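Local coordinates for protein aromatic amino acid exporter YddG (Starkeya novella, PDB 5I20) that exports a broad range of amino acids, including threonine, methionine, lysine and glutamate, across the bacterial inner membrane, binding them in a large central cavity, at residues 19-24 and 253-258; 28-33 and 203-208; 76-81 and 157-162; 91-96 and 141-146; 123-128 and 240-245. All blocks are in the same frame, centred on the assembly; numbering follows the deposited sequence.

Starting from the N terminus, segment 19-24 pairs with 253-258 in interaction 1, closing the widest loop, and all the other contacts lie inside it. Segment 28-33 follows directly and meets the periplasmic loop 203-208 in interaction 2. Nested within that is interaction 3, helix 65-88 against helix 150-169, and within that again interaction 4, where helix 91-98 meets loop 141-146. Interaction 5, helix 119-136 with 240-245, crosses interactions 2, 3 and 4. Interactions 1, 2, 3 and 5 each join the first EamA range to the second. Interactions 2 and 3 also touch each other, through F33 packed on F76 and F80.

Interaction 1 (19-24 and 253-258); sequences TLALAT and LLLVVA
T19 divides its two branches between two partners: OG1 is hydrogen-bonded to L16 O, near the end of helix 3-17, while the methyl CG2 is left to meet L254 CD1 at 3.8 Å. The torsion explains the split, with OG1 set between the backbone N and the carbonyl carbon (chi1 71°) and CG2 beside the N. Further along, the side chains that meet are all apolar. L22 is the main wedge, and its three outer carbons reach three different residues of the other helix. Its CD1 lies by L254 CB, its CG comes to 4.3 Å from L255 CD2, and its CD2 ends 4.2 Å from A258 CB. Its chi1 of -131°, off the usual staggered positions, accompanies this spread. L255 answers with both methyls: CD1 packs on A21 CB at 4.2 Å, and CD2 sits 4.1 Å from both A21 O and L22 CA. These are ordinary van der Waals separations; the axes of the two short segments approach to 9.6 Å and their directions differ by 50°. L255 is tied by a backbone hydrogen bond to A261 in the following loop, from which F260 also touches L22. L20 and A23 of helix 20-27 rest on L216 of helix 209-221, and L20 and the preceding T19 on P220, so this short helix lies between helices 246-258 and 209-221.

Interaction 2 (28-33 and 203-208); sequences GAVPPF and VWPVGS
V30 meets loop 203-208 with CB and both methyls. Its CB stands 4.1 Å from V203 O, and from there the two methyls part. CG1, anti to the backbone N (chi1 176°), stays with that same oxygen at 3.9 Å. CG2 moves on along the loop to lie 3.9 Å from P205 N and 4.1 Å from P205 CG, the ring carbon that faces it. V203 replies with its own branch: CB points at segment 28-33 and sits 3.9 Å from P31 CD, while CG1 reaches over A29, 3.6 Å from its carbonyl O. The P31 ring crosses the V203 side chain obliquely, and its CD comes within 3.4 Å of V203 O. P31 holds the N-cap position of helix 32-53, so this periplasmic loop is set against the start of a transmembrane helix; nearby, F33 N is hydrogen-bonded to E200 OE2. The chemistry is that of methyl and ring carbons laid against carbonyl oxygens. P31 and P205 have no amide hydrogen to donate, and the two segments meet by van der Waals packing.

Interaction 3 (76-81 and 157-162); sequences FGYHFF and AACAVI. With OLC ((2R)-2,3-dihydroxypropyl (9Z)-octadec-9-enoate), chain G.
F81 and Y78 carry this contact from helix 65-88, against A158, C159 and I162 of helix 150-169. A158 CB sits over one face of the F81 ring in a CH-pi contact, 4.2 Å from the centroid and 26° off the normal. I162 CD1 approaches the same ring obliquely, 3.6 Å from F81 CD2, with its chain crossing the phenylalanine at about a right angle. C159 SG lies at the edge of the Y78 ring, in a sulfur-aromatic contact 5.4 Å from the centroid, and also 3.5 Å from Y78 O. The Y78 side chain stands between its backbone N and carbonyl carbon (chi1 87°), which swings the ring away from the partner helix to the monoolein acyl chain, where CE2 comes to 3.4 Å from lipid C11. Behind it, I162 CG2 packs 3.7 Å from Y78 N; the bare backbone of G77 leaves room for this methyl, with CD1 near G77 C. H79 NE2 touches the lipid too, 3.3 Å from C4, and ND1 is hydrogen-bonded to L75 O, which helps hold the ring. The lipid lies near the centre of the chain, consistent with these residues lining the central cavity. The two segments run nearly antiparallel, their axes 7.9 Å apart at closest approach. F76 leans on helix 181-199, F76 and F80 on F33 of helix 32-53, and A160 and V161 on helix 101-108.

Interaction 4 (91-96 and 141-146); sequences PAEAGL and GGFGFA
The periplasmic loop leading to helix 150-169 folds across the start of helix 91-98, setting F143 and F145 astride E93. The methylene CG of E93 stands over the centre of the F145 ring, 3.5 Å from its centroid and 12° off the normal, a clean CH-pi contact. The first torsion of E93 sets CG beside the backbone N and over the ring; the bend at chi2 (114°) then turns the carboxylate toward G144, its plane 52° from that of the ring. F143 meets the neighbouring A92 and L96. Its CE1 meets A92 CB in the ring plane at 3.9 Å, and its CE2 lies 3.5 Å from L96 CD2. That same methyl reaches the edge of the F145 ring, 4.1 Å from CZ, so L96 bridges both aromatics. E93 OE2 has a weak hydrogen bond with Y153 OH; Y153 also meets the F145 ring, and its OH accepts a hydrogen bond from A146 N. What stands out chemically is E93 OE2 lying 3.1 Å from G144 O, two acceptors facing each other. This neighbour would tend to favour a protonated carboxylate.

Interaction 5 (123-128 and 240-245); sequences AGALMG and LGVLSY
Y245, V242 and A125 bury the most surface here, and the tyrosine does it by lying against bare backbone. G128 C stands 3.4 Å above one face of the Y245 ring, offset toward its rim. CB of Y245 comes to 3.6 Å from G128 CA. Because G128 has no side chain, the ring can settle directly on its peptide; CG lies beside the backbone N of Y245 (chi1 -77°), which turns the ring to helix 119-136. Further out, CE2 meets A125 O obliquely at 3.2 Å, a close carbon-to-oxygen approach. V242, one turn earlier, splits its methyls over the same helix. CG1 rests on the backbone of G124, 3.9 Å from its carbonyl C, and CG2 lies 4.0 Å from A125 N, with A125 CB at 4.4 Å. G124 and G128 are four residues apart, a GxxxG spacing that leaves one face of the helix smooth, and the backbones close to 4.7 Å between the CA atoms of A125 and V242. The tyrosine OH goes past this surface, hydrogen-bonded to Y99 O and weakly to L103 N. The chemistry is thus two-sided: between the segments, ring and methyl carbons lie on peptide atoms, while the buried phenol oxygen finds its polar partners at Y99 and the start of helix 101-108, tying three parts of the membrane domain together.

Interaction 1 (19-24 and 253-258)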
# COMPACT_ATOMS: atom_id res chain seq x y z
N THR A 19 6.06 1.48 -8.01
CA THR A 19 6.55 0.71 -9.16
C THR A 19 5.63 -0.44 -9.55
O THR A 19 5.92 -1.17 -10.51
CB THR A 19 7.97 0.13 -8.89
OG1 THR A 19 7.88 -0.93 -7.93
CG2 THR A 19 8.92 1.20 -8.38
N LEU A 20 4.53 -0.61 -8.82
CA LEU A 20 3.61 -1.73 -9.04
C LEU A 20 3.04 -1.80 -10.45
O LEU A 20 3.03 -2.86 -11.07
CB LEU A 20 2.46 -1.67 -8.03
CG LEU A 20 2.79 -2.14 -6.62
CD1 LEU A 20 1.58 -1.99 -5.71
CD2 LEU A 20 3.27 -3.58 -6.65
N ALA A 21 2.56 -0.66 -10.95
CA ALA A 21 1.93 -0.60 -12.26
C ALA A 21 2.91 -0.95 -13.38
O ALA A 21 2.51 -1.39 -14.46
CB ALA A 21 1.33 0.78 -12.50
N LEU A 22 4.20 -0.77 -13.12
CA LEU A 22 5.23 -1.04 -14.10
C LEU A 22 5.41 -2.55 -14.31
O LEU A 22 5.67 -3.00 -15.43
CB LEU A 22 6.56 -0.42 -13.67
CG LEU A 22 7.32 0.42 -14.70
CD1 LEU A 22 8.63 0.92 -14.11
CD2 LEU A 22 7.57 -0.36 -15.98
N ALA A 23 5.25 -3.32 -13.24
CA ALA A 23 5.45 -4.76 -13.30
C ALA A 23 4.14 -5.52 -13.47
O ALA A 23 4.13 -6.72 -13.72
CB ALA A 23 6.17 -5.24 -12.04
N THR A 24 3.02 -4.80 -13.33
CA THR A 24 1.70 -5.39 -13.51
C THR A 24 1.52 -5.88 -14.94
O THR A 24 0.93 -6.94 -15.19
CB THR A 24 0.59 -4.38 -13.15
OG1 THR A 24 0.52 -4.22 -11.73
CG2 THR A 24 -0.77 -4.85 -13.66
N LEU A 253 4.25 8.86 -13.33
CA LEU A 253 5.52 9.41 -13.79
C LEU A 253 6.46 8.31 -14.29
O LEU A 253 7.21 8.51 -15.24
CB LEU A 253 6.20 10.21 -12.68
CG LEU A 253 5.62 11.58 -12.32
CD1 LEU A 253 6.32 12.16 -11.10
CD2 LEU A 253 5.73 12.54 -13.49
N LEU A 254 6.41 7.15 -13.64
CA LEU A 254 7.26 6.02 -14.04
C LEU A 254 6.85 5.49 -15.41
O LEU A 254 7.69 5.23 -16.26
CB LEU A 254 7.20 4.90 -13.01
CG LEU A 254 8.11 5.05 -11.78
CD1 LEU A 254 7.90 3.89 -10.82
CD2 LEU A 254 9.56 5.15 -12.21
N LEU A 255 5.54 5.34 -15.60
CA LEU A 255 5.00 4.86 -16.87
C LEU A 255 5.30 5.83 -18.01
O LEU A 255 5.58 5.40 -19.13
CB LEU A 255 3.49 4.64 -16.75
CG LEU A 255 3.04 3.60 -15.73
CD1 LEU A 255 1.53 3.48 -15.72
CD2 LEU A 255 3.68 2.25 -16.02
N VAL A 256 5.24 7.13 -17.72
CA VAL A 256 5.55 8.14 -18.73
C VAL A 256 7.01 8.06 -19.13
O VAL A 256 7.35 8.11 -20.32
CB VAL A 256 5.23 9.57 -18.23
CG1 VAL A 256 5.71 10.61 -19.23
CG2 VAL A 256 3.73 9.73 -17.98
N VAL A 257 7.89 7.92 -18.14
CA VAL A 257 9.32 7.78 -18.39
C VAL A 257 9.61 6.43 -19.06
O VAL A 257 10.47 6.34 -19.93
CB VAL A 257 10.14 7.91 -17.08
CG1 VAL A 257 11.59 7.53 -17.32
CG2 VAL A 257 10.04 9.32 -16.54
N ALA A 258 8.88 5.40 -18.66
CA ALA A 258 9.06 4.07 -19.26
C ALA A 258 8.56 4.05 -20.70
O ALA A 258 9.01 3.23 -21.50
CB ALA A 258 8.35 3.01 -18.43

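Interaction 2 (28-33 and 203-208)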
# COMPACT_ATOMS: atom_id res chain seq x y z
N GLY A 28 1.15 -10.64 -16.86
CA GLY A 28 0.41 -11.37 -17.87
C GLY A 28 -0.94 -11.84 -17.37
O GLY A 28 -1.70 -11.06 -16.80
N ALA A 29 -1.23 -13.11 -17.58
CA ALA A 29 -2.52 -13.68 -17.19
C ALA A 29 -2.42 -14.43 -15.87
O ALA A 29 -3.29 -15.24 -15.54
CB ALA A 29 -3.04 -14.60 -18.28
N VAL A 30 -1.36 -14.15 -15.11
CA VAL A 30 -1.18 -14.78 -13.80
C VAL A 30 -2.16 -14.20 -12.79
O VAL A 30 -2.12 -13.01 -12.50
CB VAL A 30 0.25 -14.61 -13.28
CG1 VAL A 30 0.37 -15.20 -11.88
CG2 VAL A 30 1.25 -15.26 -14.23
N PRO A 31 -3.04 -15.06 -12.25
CA PRO A 31 -4.10 -14.67 -11.31
C PRO A 31 -3.55 -14.16 -9.97
O PRO A 31 -2.46 -14.56 -9.57
CB PRO A 31 -4.89 -15.97 -11.13
CG PRO A 31 -3.93 -17.05 -11.45
CD PRO A 31 -3.05 -16.50 -12.53
N PRO A 32 -4.31 -13.29 -9.29
CA PRO A 32 -3.83 -12.52 -8.12
C PRO A 32 -3.37 -13.35 -6.92
O PRO A 32 -2.35 -13.01 -6.32
CB PRO A 32 -5.05 -11.67 -7.74
CG PRO A 32 -6.22 -12.41 -8.29
CD PRO A 32 -5.73 -12.99 -9.58
N PHE A 33 -4.12 -14.39 -6.55
CA PHE A 33 -3.80 -15.15 -5.35
C PHE A 33 -2.51 -15.96 -5.49
O PHE A 33 -1.71 -16.02 -4.56
CB PHE A 33 -4.96 -16.08 -4.97
CG PHE A 33 -6.00 -15.41 -4.13
CD1 PHE A 33 -5.70 -14.95 -2.86
CD2 PHE A 33 -7.30 -15.26 -4.61
CE1 PHE A 33 -6.66 -14.34 -2.08
CE2 PHE A 33 -8.26 -14.65 -3.83
CZ PHE A 33 -7.94 -14.19 -2.57
N VAL A 203 -2.71 -20.79 -13.88
CA VAL A 203 -1.83 -20.13 -14.84
C VAL A 203 -0.56 -19.65 -14.15
O VAL A 203 -0.57 -18.66 -13.41
CB VAL A 203 -2.52 -18.94 -15.53
CG1 VAL A 203 -1.58 -18.27 -16.53
CG2 VAL A 203 -3.79 -19.40 -16.23
N TRP A 204 0.54 -20.37 -14.38
CA TRP A 204 1.81 -20.06 -13.74
C TRP A 204 2.65 -19.11 -14.60
O TRP A 204 2.46 -19.04 -15.81
CB TRP A 204 2.59 -21.35 -13.47
CG TRP A 204 2.09 -22.10 -12.27
CD1 TRP A 204 0.95 -22.85 -12.18
CD2 TRP A 204 2.71 -22.16 -10.98
NE1 TRP A 204 0.83 -23.37 -10.92
CE2 TRP A 204 1.89 -22.97 -10.16
CE3 TRP A 204 3.87 -21.61 -10.44
CZ2 TRP A 204 2.21 -23.24 -8.83
CZ3 TRP A 204 4.18 -21.89 -9.12
CH2 TRP A 204 3.35 -22.69 -8.33
N PRO A 205 3.56 -18.36 -13.96
CA PRO A 205 4.47 -17.46 -14.70
C PRO A 205 5.34 -18.22 -15.69
O PRO A 205 5.86 -19.28 -15.35
CB PRO A 205 5.32 -16.84 -13.59
CG PRO A 205 4.49 -16.93 -12.36
CD PRO A 205 3.71 -18.21 -12.50
N VAL A 206 5.49 -17.69 -16.90
CA VAL A 206 6.32 -18.32 -17.91
C VAL A 206 7.33 -17.34 -18.49
O VAL A 206 7.04 -16.15 -18.65
CB VAL A 206 5.47 -18.92 -19.05
CG1 VAL A 206 4.61 -20.07 -18.53
CG2 VAL A 206 4.60 -17.85 -19.70
N GLY A 207 8.52 -17.84 -18.80
CA GLY A 207 9.57 -17.03 -19.40
C GLY A 207 10.01 -15.84 -18.57
O GLY A 207 10.37 -15.98 -17.40
N SER A 208 9.98 -14.66 -19.18
CA SER A 208 10.43 -13.43 -18.53
C SER A 208 9.43 -12.90 -17.50
O SER A 208 9.73 -11.96 -16.77
CB SER A 208 10.71 -12.35 -19.57
OG SER A 208 12.04 -12.44 -20.04

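Interaction 3 (76-81 and 157-162)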
# COMPACT_ATOMS: atom_id res chain seq x y z
N PHE A 76 -3.37 -10.27 4.75
CA PHE A 76 -4.22 -11.12 3.93
C PHE A 76 -5.60 -10.50 3.73
O PHE A 76 -6.18 -10.60 2.65
CB PHE A 76 -4.37 -12.52 4.54
CG PHE A 76 -5.28 -13.42 3.75
CD1 PHE A 76 -4.81 -14.07 2.61
CD2 PHE A 76 -6.60 -13.62 4.13
CE1 PHE A 76 -5.64 -14.90 1.88
CE2 PHE A 76 -7.43 -14.45 3.40
CZ PHE A 76 -6.96 -15.09 2.27
N GLY A 77 -6.11 -9.86 4.77
CA GLY A 77 -7.41 -9.22 4.73
C GLY A 77 -7.60 -8.25 3.58
O GLY A 77 -8.52 -8.39 2.78
N TYR A 78 -6.73 -7.24 3.49
CA TYR A 78 -6.91 -6.20 2.49
C TYR A 78 -6.63 -6.74 1.09
O TYR A 78 -7.17 -6.24 0.11
CB TYR A 78 -6.03 -4.98 2.81
CG TYR A 78 -4.62 -5.04 2.27
CD1 TYR A 78 -3.60 -5.64 2.99
CD2 TYR A 78 -4.31 -4.46 1.04
CE1 TYR A 78 -2.32 -5.69 2.50
CE2 TYR A 78 -3.03 -4.50 0.54
CZ TYR A 78 -2.03 -5.11 1.27
OH TYR A 78 -0.75 -5.16 0.78
N HIS A 79 -5.79 -7.77 1.01
CA HIS A 79 -5.54 -8.46 -0.26
C HIS A 79 -6.78 -9.18 -0.78
O HIS A 79 -7.13 -9.06 -1.96
CB HIS A 79 -4.40 -9.47 -0.09
CG HIS A 79 -3.07 -8.96 -0.55
ND1 HIS A 79 -2.20 -8.30 0.30
CD2 HIS A 79 -2.46 -9.01 -1.75
CE1 HIS A 79 -1.11 -7.97 -0.37
NE2 HIS A 79 -1.24 -8.39 -1.62
N PHE A 80 -7.43 -9.94 0.09
CA PHE A 80 -8.60 -10.74 -0.28
C PHE A 80 -9.76 -9.87 -0.76
O PHE A 80 -10.43 -10.20 -1.74
CB PHE A 80 -9.05 -11.59 0.91
CG PHE A 80 -10.31 -12.38 0.65
CD1 PHE A 80 -10.26 -13.60 -0.00
CD2 PHE A 80 -11.54 -11.91 1.08
CE1 PHE A 80 -11.41 -14.33 -0.23
CE2 PHE A 80 -12.70 -12.63 0.85
CZ PHE A 80 -12.63 -13.84 0.20
N PHE A 81 -9.99 -8.76 -0.07
CA PHE A 81 -11.12 -7.89 -0.39
C PHE A 81 -10.85 -7.03 -1.62
O PHE A 81 -11.77 -6.66 -2.35
CB PHE A 81 -11.47 -7.00 0.81
CG PHE A 81 -12.29 -7.69 1.85
CD1 PHE A 81 -13.66 -7.82 1.69
CD2 PHE A 81 -11.70 -8.21 2.99
CE1 PHE A 81 -14.43 -8.47 2.65
CE2 PHE A 81 -12.46 -8.86 3.95
CZ PHE A 81 -13.82 -8.98 3.78
N ALA A 157 -13.75 -0.68 -0.41
CA ALA A 157 -13.77 0.13 0.81
C ALA A 157 -13.28 -0.69 2.00
O ALA A 157 -12.59 -0.17 2.88
CB ALA A 157 -15.16 0.67 1.07
N ALA A 158 -13.64 -1.97 2.03
CA ALA A 158 -13.21 -2.87 3.10
C ALA A 158 -11.70 -3.01 3.09
O ALA A 158 -11.05 -3.01 4.13
CB ALA A 158 -13.88 -4.23 2.95
N CYS A 159 -11.15 -3.14 1.88
CA CYS A 159 -9.72 -3.19 1.66
C CYS A 159 -9.01 -1.97 2.23
O CYS A 159 -8.00 -2.09 2.93
CB CYS A 159 -9.44 -3.31 0.15
SG CYS A 159 -7.78 -2.87 -0.36
N ALA A 160 -9.56 -0.80 1.95
CA ALA A 160 -8.99 0.46 2.42
C ALA A 160 -8.97 0.56 3.94
O ALA A 160 -7.97 0.99 4.52
CB ALA A 160 -9.76 1.64 1.83
N VAL A 161 -10.06 0.15 4.57
CA VAL A 161 -10.19 0.22 6.03
C VAL A 161 -9.25 -0.77 6.72
O VAL A 161 -8.59 -0.42 7.70
CB VAL A 161 -11.64 -0.06 6.48
CG1 VAL A 161 -11.72 -0.13 8.00
CG2 VAL A 161 -12.57 1.01 5.94
N ILE A 162 -9.21 -1.99 6.22
CA ILE A 162 -8.37 -3.03 6.81
C ILE A 162 -6.89 -2.65 6.76
O ILE A 162 -6.17 -2.79 7.75
CB ILE A 162 -8.60 -4.39 6.12
CG1 ILE A 162 -10.00 -4.91 6.42
CG2 ILE A 162 -7.56 -5.41 6.56
CD1 ILE A 162 -10.38 -6.16 5.67
C10 OLC G . -1.00 -0.41 -0.02
C9 OLC G . 0.31 -1.08 -0.20
C11 OLC G . -2.25 -1.23 -0.06
C8 OLC G . 0.38 -2.55 -0.44
C16 OLC G . -4.27 -0.11 -4.56
C12 OLC G . -3.38 -0.41 -0.57
C7 OLC G . 0.61 -2.83 -1.89
C15 OLC G . -4.80 -1.15 -3.63
C13 OLC G . -4.38 -1.29 -1.23
C6 OLC G . 0.71 -4.30 -2.11
C14 OLC G . -5.09 -0.54 -2.30
C5 OLC G . -0.34 -4.74 -3.07
C4 OLC G . 0.00 -6.09 -3.61
C3 OLC G . -0.94 -6.44 -4.71
C2 OLC G . -0.47 -7.70 -5.38

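Interaction 4 (91-96 and 141-146)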
# COMPACT_ATOMS: atom_id res chain seq x y z
N PRO A 91 -11.65 -1.82 -12.59
CA PRO A 91 -10.41 -1.51 -11.86
C PRO A 91 -10.23 -0.03 -11.51
O PRO A 91 -9.64 0.28 -10.48
CB PRO A 91 -9.31 -1.96 -12.83
CG PRO A 91 -9.97 -2.96 -13.71
CD PRO A 91 -11.38 -2.47 -13.88
N ALA A 92 -10.72 0.86 -12.37
CA ALA A 92 -10.52 2.29 -12.17
C ALA A 92 -11.27 2.78 -10.94
O ALA A 92 -10.72 3.51 -10.11
CB ALA A 92 -10.96 3.06 -13.40
N GLU A 93 -12.53 2.38 -10.81
CA GLU A 93 -13.35 2.78 -9.68
C GLU A 93 -12.97 2.01 -8.41
O GLU A 93 -13.07 2.54 -7.31
CB GLU A 93 -14.83 2.59 -10.00
CG GLU A 93 -15.40 3.65 -10.92
CD GLU A 93 -15.81 3.10 -12.27
OE1 GLU A 93 -15.24 3.55 -13.29
OE2 GLU A 93 -16.71 2.24 -12.31
N ALA A 94 -12.54 0.77 -8.58
CA ALA A 94 -12.08 -0.04 -7.45
C ALA A 94 -10.80 0.55 -6.86
O ALA A 94 -10.65 0.62 -5.64
CB ALA A 94 -11.85 -1.48 -7.88
N GLY A 95 -9.90 0.98 -7.73
CA GLY A 95 -8.64 1.57 -7.31
C GLY A 95 -8.83 2.90 -6.60
O GLY A 95 -8.13 3.20 -5.63
N LEU A 96 -9.78 3.69 -7.08
CA LEU A 96 -10.08 4.98 -6.48
C LEU A 96 -10.68 4.82 -5.08
O LEU A 96 -10.31 5.53 -4.15
CB LEU A 96 -11.02 5.80 -7.36
CG LEU A 96 -11.40 7.16 -6.76
CD1 LEU A 96 -10.16 8.02 -6.54
CD2 LEU A 96 -12.42 7.90 -7.62
N GLY A 141 -12.42 6.69 -20.81
CA GLY A 141 -13.81 6.52 -20.43
C GLY A 141 -14.26 7.48 -19.35
O GLY A 141 -15.37 8.01 -19.41
N GLY A 142 -13.41 7.69 -18.35
CA GLY A 142 -13.76 8.53 -17.22
C GLY A 142 -14.28 7.71 -16.06
O GLY A 142 -14.12 6.49 -16.04
N PHE A 143 -14.92 8.37 -15.09
CA PHE A 143 -15.45 7.68 -13.93
C PHE A 143 -16.96 7.50 -13.99
O PHE A 143 -17.72 8.46 -13.81
CB PHE A 143 -15.07 8.42 -12.64
CG PHE A 143 -13.70 8.07 -12.13
CD1 PHE A 143 -13.16 6.82 -12.38
CD2 PHE A 143 -12.96 8.99 -11.41
CE1 PHE A 143 -11.90 6.50 -11.91
CE2 PHE A 143 -11.70 8.67 -10.94
CZ PHE A 143 -11.17 7.42 -11.19
N GLY A 144 -17.40 6.26 -14.22
CA GLY A 144 -18.81 5.94 -14.27
C GLY A 144 -19.21 4.94 -13.20
O GLY A 144 -19.18 3.73 -13.43
N PHE A 145 -19.58 5.45 -12.03
CA PHE A 145 -20.01 4.60 -10.93
C PHE A 145 -21.44 4.11 -11.14
O PHE A 145 -22.38 4.90 -11.16
CB PHE A 145 -19.90 5.35 -9.60
CG PHE A 145 -18.49 5.52 -9.12
CD1 PHE A 145 -17.69 6.53 -9.63
CD2 PHE A 145 -17.96 4.68 -8.15
CE1 PHE A 145 -16.39 6.69 -9.19
CE2 PHE A 145 -16.66 4.83 -7.71
CZ PHE A 145 -15.87 5.84 -8.23
N ALA A 146 -21.59 2.80 -11.31
CA ALA A 146 -22.89 2.19 -11.58
C ALA A 146 -23.32 1.27 -10.44
O ALA A 146 -22.49 0.58 -9.86
CB ALA A 146 -22.84 1.43 -12.90

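Interaction 5 (123-128 and 240-245)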
# COMPACT_ATOMS: atom_id res chain seq x y z
N ALA A 123 -5.86 18.59 5.62
CA ALA A 123 -5.87 19.36 4.38
C ALA A 123 -4.87 18.79 3.37
O ALA A 123 -5.15 18.76 2.17
CB ALA A 123 -5.57 20.81 4.65
N GLY A 124 -3.71 18.36 3.85
CA GLY A 124 -2.70 17.78 3.00
C GLY A 124 -3.19 16.49 2.37
O GLY A 124 -2.98 16.23 1.19
N ALA A 125 -3.86 15.67 3.18
CA ALA A 125 -4.44 14.42 2.71
C ALA A 125 -5.54 14.67 1.68
O ALA A 125 -5.64 13.94 0.69
CB ALA A 125 -4.99 13.62 3.89
N LEU A 126 -6.36 15.69 1.91
CA LEU A 126 -7.48 15.99 1.02
C LEU A 126 -6.98 16.46 -0.35
O LEU A 126 -7.59 16.15 -1.38
CB LEU A 126 -8.40 17.03 1.64
CG LEU A 126 -9.19 16.51 2.85
CD1 LEU A 126 -9.89 17.64 3.59
CD2 LEU A 126 -10.18 15.44 2.42
N MET A 127 -5.87 17.19 -0.35
CA MET A 127 -5.25 17.65 -1.59
C MET A 127 -4.66 16.48 -2.36
O MET A 127 -4.73 16.43 -3.59
CB MET A 127 -4.17 18.69 -1.29
CG MET A 127 -4.70 20.00 -0.72
SD MET A 127 -3.39 21.09 -0.11
CE MET A 127 -2.50 21.45 -1.62
N GLY A 128 -4.08 15.53 -1.62
CA GLY A 128 -3.53 14.33 -2.22
C GLY A 128 -4.62 13.45 -2.81
O GLY A 128 -4.45 12.89 -3.89
N LEU A 240 3.02 10.19 6.90
CA LEU A 240 3.15 9.09 5.95
C LEU A 240 1.82 8.80 5.27
O LEU A 240 1.77 8.33 4.13
CB LEU A 240 3.69 7.83 6.64
CG LEU A 240 5.19 7.87 6.99
CD1 LEU A 240 5.55 6.73 7.94
CD2 LEU A 240 6.04 7.81 5.73
N GLY A 241 0.72 9.08 5.97
CA GLY A 241 -0.60 9.02 5.38
C GLY A 241 -0.73 10.03 4.25
O GLY A 241 -1.16 9.70 3.15
N VAL A 242 -0.33 11.27 4.53
CA VAL A 242 -0.33 12.33 3.54
C VAL A 242 0.56 11.98 2.35
O VAL A 242 0.15 12.10 1.19
CB VAL A 242 0.13 13.68 4.14
CG1 VAL A 242 0.21 14.76 3.07
CG2 VAL A 242 -0.80 14.11 5.26
N LEU A 243 1.77 11.52 2.64
CA LEU A 243 2.76 11.22 1.61
C LEU A 243 2.39 10.02 0.75
O LEU A 243 2.91 9.86 -0.35
CB LEU A 243 4.13 10.98 2.25
CG LEU A 243 4.75 12.19 2.95
CD1 LEU A 243 6.03 11.80 3.66
CD2 LEU A 243 5.01 13.31 1.95
N SER A 244 1.48 9.18 1.23
CA SER A 244 1.09 7.99 0.48
C SER A 244 0.38 8.35 -0.84
O SER A 244 0.44 7.58 -1.80
CB SER A 244 0.19 7.09 1.33
OG SER A 244 0.96 6.45 2.34
N TYR A 245 -0.25 9.52 -0.91
CA TYR A 245 -0.84 9.96 -2.18
C TYR A 245 0.21 10.34 -3.23
O TYR A 245 -0.13 10.76 -4.33
CB TYR A 245 -1.80 11.13 -1.97
CG TYR A 245 -3.14 10.71 -1.41
CD1 TYR A 245 -3.91 9.75 -2.06
CD2 TYR A 245 -3.62 11.26 -0.23
CE1 TYR A 245 -5.13 9.35 -1.55
CE2 TYR A 245 -4.84 10.86 0.29
CZ TYR A 245 -5.58 9.91 -0.37
OH TYR A 245 -6.80 9.52 0.15